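Local atomic coordinates of ofchtiv-allosamidin (Ostrinia furnacalis, PDB entry 6JMB), a protein that probably hydrolyses chitin as an insect group IV chitinase of glycoside hydrolase family 18, held here in complex with the inhibitor allosamidin. Residues Q142-L147 with V178-K183; V163-V168 with D186-M191; A171-Y176 with V230-S235. All blocks are in the same frame, centred on the assembly; numbering follows the deposited sequence.

Contact 1 (Q142-L147 with V178-K183)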
ATOM      1  N   GLN A 142      -0.198  16.096  16.576  1.00 11.55           N
ATOM      2  CA  GLN A 142       0.005  14.959  17.467  1.00 11.06           C
ATOM      3  C   GLN A 142       0.635  13.780  16.740  1.00 10.61           C
ATOM      4  O   GLN A 142       1.387  13.015  17.350  1.00 11.36           O
ATOM      5  CB  GLN A 142      -1.308  14.557  18.142  1.00 12.98           C
ATOM      6  CG  GLN A 142      -2.003  15.680  18.911  1.00 16.28           C
ATOM      7  CD  GLN A 142      -1.086  16.401  19.881  1.00 19.42           C
ATOM      8  OE1 GLN A 142      -0.218  15.797  20.502  1.00 19.09           O
ATOM      9  NE2 GLN A 142      -1.289  17.708  20.021  1.00 26.26           N
ATOM     10  N   PHE A 143       0.337  13.619  15.447  1.00 11.08           N
ATOM     11  CA  PHE A 143       0.999  12.591  14.652  1.00 11.44           C
ATOM     12  C   PHE A 143       2.509  12.797  14.650  1.00 10.91           C
ATOM     13  O   PHE A 143       3.278  11.858  14.880  1.00 12.36           O
ATOM     14  CB  PHE A 143       0.440  12.627  13.228  1.00 10.92           C
ATOM     15  CG  PHE A 143       0.994  11.566  12.312  1.00 11.74           C
ATOM     16  CD1 PHE A 143       0.884  10.215  12.616  1.00 11.96           C
ATOM     17  CD2 PHE A 143       1.589  11.928  11.118  1.00 11.18           C
ATOM     18  CE1 PHE A 143       1.377   9.244  11.740  1.00 12.74           C
ATOM     19  CE2 PHE A 143       2.091  10.967  10.247  1.00 11.78           C
ATOM     20  CZ  PHE A 143       1.977   9.628  10.557  1.00 11.28           C
ATOM     21  N   SER A 144       2.955  14.034  14.420  1.00 11.58           N
ATOM     22  CA  SER A 144       4.389  14.302  14.420  1.00 11.74           C
ATOM     23  C   SER A 144       4.999  14.131  15.807  1.00 11.56           C
ATOM     24  O   SER A 144       6.120  13.628  15.933  1.00 12.59           O
ATOM     25  CB  SER A 144       4.664  15.690  13.848  1.00 13.21           C
ATOM     26  OG  SER A 144       4.467  15.676  12.441  1.00 14.66           O
ATOM     27  N   THR A 145       4.278  14.530  16.861  1.00 11.14           N
ATOM     28  CA  THR A 145       4.780  14.302  18.213  1.00 11.44           C
ATOM     29  C   THR A 145       4.929  12.814  18.492  1.00 11.69           C
ATOM     30  O   THR A 145       5.935  12.378  19.063  1.00 12.48           O
ATOM     31  CB  THR A 145       3.852  14.959  19.232  1.00 13.13           C
ATOM     32  OG1 THR A 145       3.805  16.365  18.974  1.00 14.45           O
ATOM     33  CG2 THR A 145       4.352  14.729  20.657  1.00 14.21           C
ATOM     34  N   LEU A 146       3.942  12.019  18.075  1.00 10.88           N
ATOM     35  CA  LEU A 146       4.011  10.575  18.266  1.00 12.28           C
ATOM     36  C   LEU A 146       5.242   9.989  17.584  1.00 11.38           C
ATOM     37  O   LEU A 146       5.962   9.172  18.171  1.00 11.64           O
ATOM     38  CB  LEU A 146       2.738   9.935  17.716  1.00 11.95           C
ATOM     39  CG  LEU A 146       2.706   8.405  17.707  1.00 13.33           C
ATOM     40  CD1 LEU A 146       2.697   7.861  19.131  1.00 15.05           C
ATOM     41  CD2 LEU A 146       1.491   7.910  16.934  1.00 15.44           C
ATOM     42  N   LEU A 147       5.505  10.403  16.340  1.00 11.54           N
ATOM     43  CA  LEU A 147       6.673   9.888  15.629  1.00 10.72           C
ATOM     44  C   LEU A 147       7.971  10.292  16.319  1.00 11.71           C
ATOM     45  O   LEU A 147       8.904   9.486  16.424  1.00 11.95           O
ATOM     46  CB  LEU A 147       6.662  10.375  14.179  1.00 11.48           C
ATOM     47  CG  LEU A 147       5.501   9.873  13.313  1.00 12.14           C
ATOM     48  CD1 LEU A 147       5.536  10.561  11.951  1.00 12.14           C
ATOM     49  CD2 LEU A 147       5.536   8.357  13.166  1.00 12.00           C
ATOM     50  N   VAL A 178       4.787  17.642   6.393  1.00 12.64           N
ATOM     51  CA  VAL A 178       5.737  16.739   5.732  1.00 11.46           C
ATOM     52  C   VAL A 178       7.135  16.782   6.332  1.00 11.59           C
ATOM     53  O   VAL A 178       7.703  15.707   6.594  1.00 12.44           O
ATOM     54  CB  VAL A 178       5.703  16.944   4.203  1.00 11.29           C
ATOM     55  CG1 VAL A 178       6.776  16.101   3.522  1.00 12.89           C
ATOM     56  CG2 VAL A 178       4.321  16.608   3.645  1.00 12.69           C
ATOM     57  N   PRO A 179       7.748  17.943   6.575  1.00 11.79           N
ATOM     58  CA  PRO A 179       9.112  17.925   7.127  1.00 12.85           C
ATOM     59  C   PRO A 179       9.215  17.245   8.481  1.00 12.41           C
ATOM     60  O   PRO A 179      10.196  16.532   8.731  1.00 14.69           O
ATOM     61  CB  PRO A 179       9.496  19.411   7.184  1.00 14.36           C
ATOM     62  CG  PRO A 179       8.609  20.065   6.158  1.00 14.04           C
ATOM     63  CD  PRO A 179       7.317  19.310   6.225  1.00 12.98           C
ATOM     64  N   SER A 180       8.227  17.424   9.363  1.00 11.72           N
ATOM     65  CA  SER A 180       8.334  16.803  10.679  1.00 13.37           C
ATOM     66  C   SER A 180       8.024  15.312  10.634  1.00 14.38           C
ATOM     67  O   SER A 180       8.532  14.557  11.469  1.00 19.47           O
ATOM     68  CB  SER A 180       7.485  17.536  11.724  1.00 14.95           C
ATOM     69  OG  SER A 180       6.113  17.541  11.385  1.00 16.45           O
ATOM     70  N   VAL A 181       7.223  14.864   9.666  1.00 11.73           N
ATOM     71  CA  VAL A 181       7.026  13.430   9.477  1.00 12.20           C
ATOM     72  C   VAL A 181       8.303  12.787   8.946  1.00 13.30           C
ATOM     73  O   VAL A 181       8.780  11.777   9.482  1.00 16.00           O
ATOM     74  CB  VAL A 181       5.821  13.166   8.558  1.00 12.67           C
ATOM     75  CG1 VAL A 181       5.758  11.684   8.157  1.00 14.05           C
ATOM     76  CG2 VAL A 181       4.532  13.601   9.232  1.00 13.48           C
ATOM     77  N   ALA A 182       8.902  13.390   7.914  1.00 12.57           N
ATOM     78  CA  ALA A 182      10.110  12.823   7.323  1.00 12.59           C
ATOM     79  C   ALA A 182      11.264  12.772   8.317  1.00 15.07           C
ATOM     80  O   ALA A 182      12.059  11.822   8.296  1.00 14.69           O
ATOM     81  CB  ALA A 182      10.518  13.618   6.082  1.00 13.82           C
ATOM     82  N   LYS A 183      11.345  13.762   9.215  1.00 13.50           N
ATOM     83  CA  LYS A 183      12.504  13.913  10.092  1.00 14.94           C
ATOM     84  C   LYS A 183      12.742  12.675  10.945  1.00 14.62           C
ATOM     85  O   LYS A 183      13.893  12.280  11.169  1.00 17.18           O
ATOM     86  CB  LYS A 183      12.292  15.136  10.985  1.00 15.58           C
ATOM     87  CG  LYS A 183      13.336  15.344  12.065  1.00 21.01           C
ATOM     88  CD  LYS A 183      13.138  16.714  12.696  1.00 25.04           C
ATOM     89  CE  LYS A 183      14.227  17.039  13.700  1.00 33.94           C
ATOM     90  NZ  LYS A 183      13.969  18.352  14.361  1.00 36.65           N
TER
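S144 and V181 mark the closest backbone approach of two nearly parallel helix segments, with S144 CA 5.7 Å from V181 CA, an axis separation of 9.0 Å and a crossing angle of 18°. The two segments bury only 197 Å² together, so the contact is a narrow one, made by a few side chains of mixed character.

Its polar part is a hydrogen bond between the hydroxyls of S144 and S180, whose OG atoms lie 2.7 Å apart. S180 OG is also hydrogen-bonded to D177, just before its own helix, which makes S180 the middle of a short S144-S180-D177 chain and ties the helix start to its neighbour. The carbonyl S180 O, by contrast, is buried here with no partner in the model.

Next to this pair V181 supplies the apolar part, and its two methyls have different partners. CG1, anti to the backbone N (chi1 170°), meets L147 CD1 at 4.0 Å. CG2 is divided between two neighbours: it lies 3.7 Å from F143 CE2, approaching the ring obliquely, and 3.8 Å from S144 OG, so it borders the hydroxyl pair directly. The F143 ring is in turn covered on one face by L147 CD1, 3.8 Å above its plane and displaced toward the rim. F143, L147 and V181 therefore interlock in a single apolar patch.

All three also touch V163 on strand 160-165 beneath them. Two neighbouring helices lying almost parallel and resting on a strand of a parallel barrel is the outer layer of the (beta/alpha)8, or TIM, barrel to which family 18 belongs, and this contact joins helices 138-154 and 178-184 within that layer.

Contact 2 (V163-V168 with D186-M191). With AMI (allosamizoline), chain C.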
ATOM      1  N   VAL A 163       6.379   5.061   8.069  1.00  9.91           N
ATOM      2  CA  VAL A 163       4.967   5.393   7.944  1.00 10.22           C
ATOM      3  C   VAL A 163       4.485   5.049   6.546  1.00 10.41           C
ATOM      4  O   VAL A 163       5.265   4.945   5.597  1.00 11.15           O
ATOM      5  CB  VAL A 163       4.668   6.879   8.249  1.00 10.46           C
ATOM      6  CG1 VAL A 163       4.954   7.203   9.716  1.00 11.10           C
ATOM      7  CG2 VAL A 163       5.457   7.791   7.300  1.00 10.91           C
ATOM      8  N   ALA A 164       3.174   4.862   6.440  1.00  9.25           N
ATOM      9  CA  ALA A 164       2.464   4.825   5.170  1.00  9.76           C
ATOM     10  C   ALA A 164       1.520   6.013   5.168  1.00 10.18           C
ATOM     11  O   ALA A 164       0.829   6.253   6.162  1.00 10.96           O
ATOM     12  CB  ALA A 164       1.653   3.538   5.036  1.00  9.78           C
ATOM     13  N   VAL A 165       1.504   6.769   4.068  1.00  9.92           N
ATOM     14  CA  VAL A 165       0.787   8.039   4.009  1.00  9.16           C
ATOM     15  C   VAL A 165      -0.073   8.130   2.758  1.00 10.06           C
ATOM     16  O   VAL A 165       0.217   7.513   1.728  1.00  9.81           O
ATOM     17  CB  VAL A 165       1.744   9.247   4.063  1.00  9.41           C
ATOM     18  CG1 VAL A 165       2.527   9.259   5.377  1.00 11.61           C
ATOM     19  CG2 VAL A 165       2.684   9.227   2.865  1.00 10.83           C
ATOM     20  N   SER A 166      -1.129   8.935   2.849  1.00  9.71           N
ATOM     21  CA  SER A 166      -1.919   9.262   1.670  1.00  9.62           C
ATOM     22  C   SER A 166      -1.080  10.055   0.672  1.00 10.37           C
ATOM     23  O   SER A 166      -0.110  10.733   1.032  1.00 10.93           O
ATOM     24  CB  SER A 166      -3.164  10.056   2.061  1.00 11.56           C
ATOM     25  OG  SER A 166      -2.797  11.254   2.726  1.00 12.46           O
ATOM     26  N   ALA A 167      -1.453   9.956  -0.603  1.00 10.04           N
ATOM     27  CA  ALA A 167      -0.547  10.313  -1.689  1.00 10.89           C
ATOM     28  C   ALA A 167      -0.730  11.734  -2.213  1.00 10.33           C
ATOM     29  O   ALA A 167       0.214  12.530  -2.192  1.00 11.27           O
ATOM     30  CB  ALA A 167      -0.670   9.303  -2.833  1.00 13.01           C
ATOM     31  N   VAL A 168      -1.911  12.062  -2.716  1.00 11.22           N
ATOM     32  CA  VAL A 168      -2.068  13.310  -3.456  1.00 11.42           C
ATOM     33  C   VAL A 168      -2.110  14.492  -2.500  1.00 11.73           C
ATOM     34  O   VAL A 168      -2.484  14.367  -1.331  1.00 11.15           O
ATOM     35  CB  VAL A 168      -3.300  13.286  -4.386  1.00 13.15           C
ATOM     36  CG1 VAL A 168      -3.212  12.129  -5.382  1.00 13.40           C
ATOM     37  CG2 VAL A 168      -4.593  13.233  -3.593  1.00 14.00           C
ATOM     38  N   ASP A 186      12.573   6.375   9.090  1.00 11.99           N
ATOM     39  CA  ASP A 186      13.565   5.849   8.162  1.00 11.35           C
ATOM     40  C   ASP A 186      13.145   6.074   6.717  1.00 12.14           C
ATOM     41  O   ASP A 186      13.986   6.365   5.858  1.00 13.06           O
ATOM     42  CB  ASP A 186      13.802   4.373   8.458  1.00 13.01           C
ATOM     43  CG  ASP A 186      14.510   4.175   9.774  1.00 14.27           C
ATOM     44  OD1 ASP A 186      15.747   4.352   9.809  1.00 18.49           O
ATOM     45  OD2 ASP A 186      13.839   3.890  10.784  1.00 13.70           O
ATOM     46  N   TYR A 187      11.851   5.951   6.428  1.00 11.13           N
ATOM     47  CA  TYR A 187      11.327   6.298   5.115  1.00 11.81           C
ATOM     48  C   TYR A 187       9.821   6.468   5.216  1.00 11.13           C
ATOM     49  O   TYR A 187       9.187   6.055   6.197  1.00 10.73           O
ATOM     50  CB  TYR A 187      11.682   5.268   4.027  1.00 11.99           C
ATOM     51  CG  TYR A 187      11.249   3.856   4.325  1.00 10.30           C
ATOM     52  CD1 TYR A 187       9.922   3.459   4.154  1.00 11.81           C
ATOM     53  CD2 TYR A 187      12.168   2.906   4.765  1.00 11.85           C
ATOM     54  CE1 TYR A 187       9.528   2.156   4.421  1.00 12.43           C
ATOM     55  CE2 TYR A 187      11.781   1.603   5.035  1.00 12.12           C
ATOM     56  CZ  TYR A 187      10.457   1.236   4.866  1.00 11.74           C
ATOM     57  OH  TYR A 187      10.068  -0.055   5.146  1.00 12.86           O
ATOM     58  N   ILE A 188       9.273   7.097   4.181  1.00 10.96           N
ATOM     59  CA  ILE A 188       7.842   7.326   4.024  1.00 10.88           C
ATOM     60  C   ILE A 188       7.358   6.485   2.851  1.00 10.78           C
ATOM     61  O   ILE A 188       7.830   6.652   1.717  1.00 11.63           O
ATOM     62  CB  ILE A 188       7.551   8.812   3.774  1.00 10.71           C
ATOM     63  CG1 ILE A 188       7.927   9.650   4.994  1.00 12.14           C
ATOM     64  CG2 ILE A 188       6.091   9.014   3.433  1.00 12.17           C
ATOM     65  CD1 ILE A 188       7.709  11.135   4.792  1.00 13.31           C
ATOM     66  N   GLY A 189       6.421   5.579   3.117  1.00 10.20           N
ATOM     67  CA  GLY A 189       5.789   4.824   2.054  1.00 10.46           C
ATOM     68  C   GLY A 189       4.575   5.570   1.543  1.00 10.08           C
ATOM     69  O   GLY A 189       3.544   5.601   2.216  1.00 10.57           O
ATOM     70  N   VAL A 190       4.683   6.202   0.378  1.00  9.98           N
ATOM     71  CA  VAL A 190       3.575   6.988  -0.156  1.00  9.86           C
ATOM     72  C   VAL A 190       2.628   6.048  -0.889  1.00  8.87           C
ATOM     73  O   VAL A 190       3.040   5.308  -1.788  1.00 10.61           O
ATOM     74  CB  VAL A 190       4.081   8.107  -1.077  1.00 10.68           C
ATOM     75  CG1 VAL A 190       2.930   8.993  -1.510  1.00 12.15           C
ATOM     76  CG2 VAL A 190       5.151   8.935  -0.372  1.00 13.72           C
ATOM     77  N   MET A 191       1.356   6.064  -0.499  1.00  9.41           N
ATOM     78  CA  MET A 191       0.375   5.112  -1.030  1.00 10.16           C
ATOM     79  C   MET A 191      -0.194   5.631  -2.353  1.00  9.66           C
ATOM     80  O   MET A 191      -1.343   6.070  -2.456  1.00 10.10           O
ATOM     81  CB  MET A 191      -0.715   4.835  -0.004  1.00 10.36           C
ATOM     82  CG  MET A 191      -0.206   4.088   1.217  1.00 10.66           C
ATOM     83  SD  MET A 191      -1.530   3.560   2.328  1.00 10.44           S
ATOM     84  CE  MET A 191      -1.920   5.109   3.141  1.00 13.21           C
TER
HETATM   85  C1  AMI C 501      -3.700   0.392   1.912  1.00 11.03           C
HETATM   86  C2  AMI C 501      -4.013   0.366   3.462  1.00 10.26           C
HETATM   87  C3  AMI C 501      -4.694  -0.895   3.663  1.00 10.71           C
HETATM   88  C4  AMI C 501      -5.471  -1.153   2.307  1.00 11.28           C
HETATM   89  C5  AMI C 501      -4.428  -0.855   1.338  1.00 10.67           C
HETATM   90  C6  AMI C 501      -4.980  -0.602  -0.112  1.00 12.13           C
HETATM   91  C7  AMI C 501      -1.831   0.309   3.105  1.00 10.95           C
HETATM   92  C8  AMI C 501       0.073   0.453   4.788  1.00 12.48           C
HETATM   93  C9  AMI C 501       0.589   0.200   2.291  1.00 11.28           C
HETATM   94  N2  AMI C 501      -2.853   0.435   4.059  1.00 10.75           N
HETATM   95  N7  AMI C 501      -0.393   0.323   3.402  1.00 11.24           N
HETATM   96  O3  AMI C 501      -5.541  -0.834   4.810  1.00 11.72           O
HETATM   97  O4  AMI C 501      -5.883  -2.496   2.096  1.00 10.51           O
HETATM   98  O6  AMI C 501      -5.967   0.407  -0.047  1.00 13.86           O
HETATM   99  O7  AMI C 501      -2.272   0.188   1.821  1.00 10.96           O
HETATM  100  O   HOH W   1      -3.151   7.434  -0.983  1.00 15.82           O
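M191 bends at chi3 (-77°) after an extended chi2 (-172°), which brings its CE over the V165 carbonyl, 3.5 Å from V165 O, while SD turns to the inhibitor. Behind it the strands run parallel, with A164 paired to G189, and three backbone hydrogen bonds join them: G189 N to V163 O, V165 N to G189 O, and M191 N to V165 O, the last 2.9 Å long and nearly collinear with the carbonyl. On the face carrying V163, V165, I188 and V190, V165 CG2 presses on I188 CG2 at 3.5 Å, tighter than usual van der Waals contact. On the A164 face the site begins: A164 CB lies 3.5 Å from C8 of allosamizoline, and M191 SD 3.4 Å from its C7. An alanine in place of M191 would probably leave C7 without its sulfur neighbour and open a gap over the V165 carbonyl where CE lay. Past the pairing, a water accepts a weak bond from A167 N and donates to M191 O at 2.7 Å. D194 and W85 are among the inhibitor's hydrogen-bonding partners; A164 CB adds only shape, whereas the polarisable SD probably favours C7, an electron-poor carbon bonded to N2, N7 and O7.

Contact 3 (A171-Y176 with V230-S235)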
ATOM      1  N   ALA A 171      -5.163  15.282  -0.266  1.00 11.61           N
ATOM      2  CA  ALA A 171      -5.261  14.402   0.895  1.00 11.42           C
ATOM      3  C   ALA A 171      -4.159  14.687   1.915  1.00 10.64           C
ATOM      4  O   ALA A 171      -4.428  14.791   3.121  1.00 11.67           O
ATOM      5  CB  ALA A 171      -5.208  12.934   0.460  1.00 13.53           C
ATOM      6  N   ALA A 172      -2.921  14.837   1.446  1.00 11.49           N
ATOM      7  CA  ALA A 172      -1.782  14.966   2.343  1.00 10.29           C
ATOM      8  C   ALA A 172      -1.873  16.221   3.203  1.00 11.72           C
ATOM      9  O   ALA A 172      -1.519  16.192   4.386  1.00 12.21           O
ATOM     10  CB  ALA A 172      -0.478  14.952   1.537  1.00 12.80           C
ATOM     11  N   VAL A 173      -2.348  17.334   2.637  1.00 10.86           N
ATOM     12  CA  VAL A 173      -2.396  18.574   3.406  1.00 11.83           C
ATOM     13  C   VAL A 173      -3.406  18.505   4.542  1.00 10.74           C
ATOM     14  O   VAL A 173      -3.339  19.314   5.477  1.00 13.16           O
ATOM     15  CB  VAL A 173      -2.643  19.818   2.532  1.00 12.34           C
ATOM     16  CG1 VAL A 173      -1.558  19.950   1.469  1.00 14.85           C
ATOM     17  CG2 VAL A 173      -4.040  19.774   1.927  1.00 12.44           C
ATOM     18  N   GLN A 174      -4.358  17.576   4.481  1.00 11.06           N
ATOM     19  CA  GLN A 174      -5.299  17.411   5.577  1.00 10.92           C
ATOM     20  C   GLN A 174      -4.687  16.718   6.780  1.00 11.50           C
ATOM     21  O   GLN A 174      -5.207  16.871   7.889  1.00 11.99           O
ATOM     22  CB  GLN A 174      -6.510  16.593   5.125  1.00 12.82           C
ATOM     23  CG  GLN A 174      -7.314  17.251   4.026  1.00 13.99           C
ATOM     24  CD  GLN A 174      -8.474  16.383   3.583  1.00 16.53           C
ATOM     25  OE1 GLN A 174      -9.352  16.047   4.380  1.00 19.27           O
ATOM     26  NE2 GLN A 174      -8.473  15.996   2.313  1.00 18.54           N
ATOM     27  N   SER A 175      -3.594  15.970   6.599  1.00 10.64           N
ATOM     28  CA  SER A 175      -3.136  15.046   7.626  1.00  9.93           C
ATOM     29  C   SER A 175      -1.728  15.297   8.144  1.00 10.60           C
ATOM     30  O   SER A 175      -1.439  14.901   9.277  1.00 10.93           O
ATOM     31  CB  SER A 175      -3.171  13.600   7.107  1.00 10.58           C
ATOM     32  OG  SER A 175      -4.501  13.168   6.855  1.00 11.67           O
ATOM     33  N   TYR A 176      -0.830  15.894   7.352  1.00 10.23           N
ATOM     34  CA  TYR A 176       0.592  15.799   7.650  1.00  9.90           C
ATOM     35  C   TYR A 176       1.302  17.132   7.544  1.00 10.42           C
ATOM     36  O   TYR A 176       1.034  17.934   6.646  1.00 11.67           O
ATOM     37  CB  TYR A 176       1.314  14.853   6.682  1.00 10.72           C
ATOM     38  CG  TYR A 176       0.610  13.542   6.447  1.00 10.21           C
ATOM     39  CD1 TYR A 176       0.474  12.604   7.471  1.00 10.22           C
ATOM     40  CD2 TYR A 176       0.085  13.238   5.205  1.00  9.63           C
ATOM     41  CE1 TYR A 176      -0.175  11.394   7.250  1.00 10.90           C
ATOM     42  CE2 TYR A 176      -0.564  12.035   4.971  1.00  9.80           C
ATOM     43  CZ  TYR A 176      -0.695  11.123   5.994  1.00  9.78           C
ATOM     44  OH  TYR A 176      -1.341   9.936   5.754  1.00 11.04           O
ATOM     45  N   VAL A 230       3.972  12.122  -6.100  1.00 10.03           N
ATOM     46  CA  VAL A 230       5.408  12.064  -5.831  1.00 11.66           C
ATOM     47  C   VAL A 230       6.007  13.462  -5.840  1.00 11.23           C
ATOM     48  O   VAL A 230       6.778  13.833  -4.946  1.00 11.51           O
ATOM     49  CB  VAL A 230       6.110  11.130  -6.832  1.00 11.47           C
ATOM     50  CG1 VAL A 230       7.628  11.310  -6.744  1.00 12.49           C
ATOM     51  CG2 VAL A 230       5.725   9.678  -6.550  1.00 11.55           C
ATOM     52  N   GLN A 231       5.649  14.263  -6.846  1.00 10.76           N
ATOM     53  CA  GLN A 231       6.201  15.608  -6.916  1.00 12.41           C
ATOM     54  C   GLN A 231       5.720  16.468  -5.755  1.00 11.54           C
ATOM     55  O   GLN A 231       6.480  17.315  -5.271  1.00 13.19           O
ATOM     56  CB  GLN A 231       5.900  16.246  -8.273  1.00 13.14           C
ATOM     57  CG  GLN A 231       6.522  15.501  -9.456  1.00 14.85           C
ATOM     58  CD  GLN A 231       8.016  15.295  -9.300  1.00 16.82           C
ATOM     59  OE1 GLN A 231       8.753  16.233  -8.999  1.00 20.55           O
ATOM     60  NE2 GLN A 231       8.471  14.058  -9.495  1.00 16.36           N
ATOM     61  N   TYR A 232       4.490  16.253  -5.272  1.00 11.51           N
ATOM     62  CA  TYR A 232       4.053  16.974  -4.078  1.00 11.33           C
ATOM     63  C   TYR A 232       4.945  16.644  -2.883  1.00 11.87           C
ATOM     64  O   TYR A 232       5.449  17.545  -2.200  1.00 11.78           O
ATOM     65  CB  TYR A 232       2.585  16.695  -3.726  1.00 12.41           C
ATOM     66  CG  TYR A 232       2.321  17.262  -2.349  1.00 13.26           C
ATOM     67  CD1 TYR A 232       2.247  18.634  -2.159  1.00 12.95           C
ATOM     68  CD2 TYR A 232       2.252  16.439  -1.229  1.00 12.75           C
ATOM     69  CE1 TYR A 232       2.074  19.175  -0.903  1.00 12.85           C
ATOM     70  CE2 TYR A 232       2.078  16.974   0.038  1.00 11.25           C
ATOM     71  CZ  TYR A 232       1.994  18.343   0.188  1.00 13.83           C
ATOM     72  OH  TYR A 232       1.832  18.880   1.443  1.00 14.87           O
ATOM     73  N   TRP A 233       5.150  15.351  -2.613  1.00 10.11           N
ATOM     74  CA  TRP A 233       5.916  14.959  -1.435  1.00 11.35           C
ATOM     75  C   TRP A 233       7.353  15.449  -1.520  1.00 12.24           C
ATOM     76  O   TRP A 233       7.909  15.927  -0.523  1.00 14.15           O
ATOM     77  CB  TRP A 233       5.816  13.447  -1.199  1.00 11.16           C
ATOM     78  CG  TRP A 233       4.518  13.101  -0.529  1.00 11.05           C
ATOM     79  CD1 TRP A 233       3.317  12.852  -1.133  1.00 10.55           C
ATOM     80  CD2 TRP A 233       4.279  13.023   0.884  1.00  9.60           C
ATOM     81  NE1 TRP A 233       2.347  12.612  -0.181  1.00 10.34           N
ATOM     82  CE2 TRP A 233       2.917  12.707   1.062  1.00  9.74           C
ATOM     83  CE3 TRP A 233       5.093  13.177   2.014  1.00 10.67           C
ATOM     84  CZ2 TRP A 233       2.349  12.553   2.319  1.00  9.95           C
ATOM     85  CZ3 TRP A 233       4.526  13.022   3.267  1.00 11.08           C
ATOM     86  CH2 TRP A 233       3.168  12.706   3.409  1.00 10.75           C
ATOM     87  N   LEU A 234       7.964  15.380  -2.707  1.00 12.50           N
ATOM     88  CA  LEU A 234       9.307  15.927  -2.873  1.00 13.87           C
ATOM     89  C   LEU A 234       9.313  17.430  -2.624  1.00 13.71           C
ATOM     90  O   LEU A 234      10.177  17.953  -1.906  1.00 16.25           O
ATOM     91  CB  LEU A 234       9.832  15.618  -4.277  1.00 13.47           C
ATOM     92  CG  LEU A 234      10.130  14.155  -4.594  1.00 14.17           C
ATOM     93  CD1 LEU A 234      10.448  13.990  -6.080  1.00 15.84           C
ATOM     94  CD2 LEU A 234      11.275  13.634  -3.746  1.00 14.81           C
ATOM     95  N   SER A 235       8.336  18.140  -3.189  1.00 13.26           N
ATOM     96  CA  SER A 235       8.312  19.595  -3.072  1.00 14.97           C
ATOM     97  C   SER A 235       8.002  20.059  -1.655  1.00 16.23           C
ATOM     98  O   SER A 235       8.384  21.175  -1.280  1.00 18.68           O
ATOM     99  CB  SER A 235       7.294  20.186  -4.051  1.00 16.01           C
ATOM    100  OG  SER A 235       5.965  19.997  -3.597  1.00 26.78           O
TER
HETATM  101  O   HOH W   2       1.128  18.974   4.062  1.00 15.91           O
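A172 projects into the angle between Y232 and W233, one small bump in a two-ring hollow at the middle of the contact. It belongs to the periphery of the family 18 TIM barrel, where helix 169-175, directly after strand 160-165, faces helix 226-235. The segment axes stay 11.7 Å apart, a gap bridged by the aromatic side chains.

The hollow arises because consecutive residues send their rings in different directions: Y232 has CG anti to the backbone N (chi1 169°), whereas W233 has CG beside it (chi1 -80°). A172 CB fits between them, 3.6 Å from Y232 CE2 and 3.8 Å from W233 CZ2, meeting both rings obliquely. Toward the more exposed side V173 forms the neighbouring bump, with CG1 3.6 Å from Y232 OH, so the phenol end passes beside the valine methyl.

On the inner side two rings meet. The Y176 ring approaches the six-membered ring of W233 obliquely, with planes at 53°, an arrangement that is neither a stack nor an edge-to-face pair. Y176 CD2 sits at the indole edge, close to its plane and 3.6 Å from W233 CH2. S175 CB covers one face of the tyrosine ring, over its centre. Y176 OH and the indole NE1 of W233 both reach the loop after strand 160-165: Y176 OH pairs with S166 N, and W233 NE1 with A167 O. These bonds tie the rotation of each ring to the loop. V178, from the following helix, also packs on Y232 and W233.

A water spans the gap between the two segments, donating to Y176 O at 2.8 Å and lying 2.7 Å from Y232 OH, to which it is also hydrogen-bonded.

In the fold
Read from the N terminus, the first halves come in order as 142-147, 163-168 and 171-176, and the second halves follow as 178-183, 186-191 and 230-235. Contact 1 closes a loop of 30 intervening residues, contact 2 one of 17 and contact 3 one of 53; every pair crosses and none nests. The crossing is matched by touching: V181 and A182 of contact 1 pack against I188 CD1 of contact 2, the F143 ring of contact 1 meets that of Y176 in contact 3, and contacts 2 and 3 share the loop after strand 160-165. Outer helices are thereby joined to two adjacent barrel strands whose inner face meets the inhibitor.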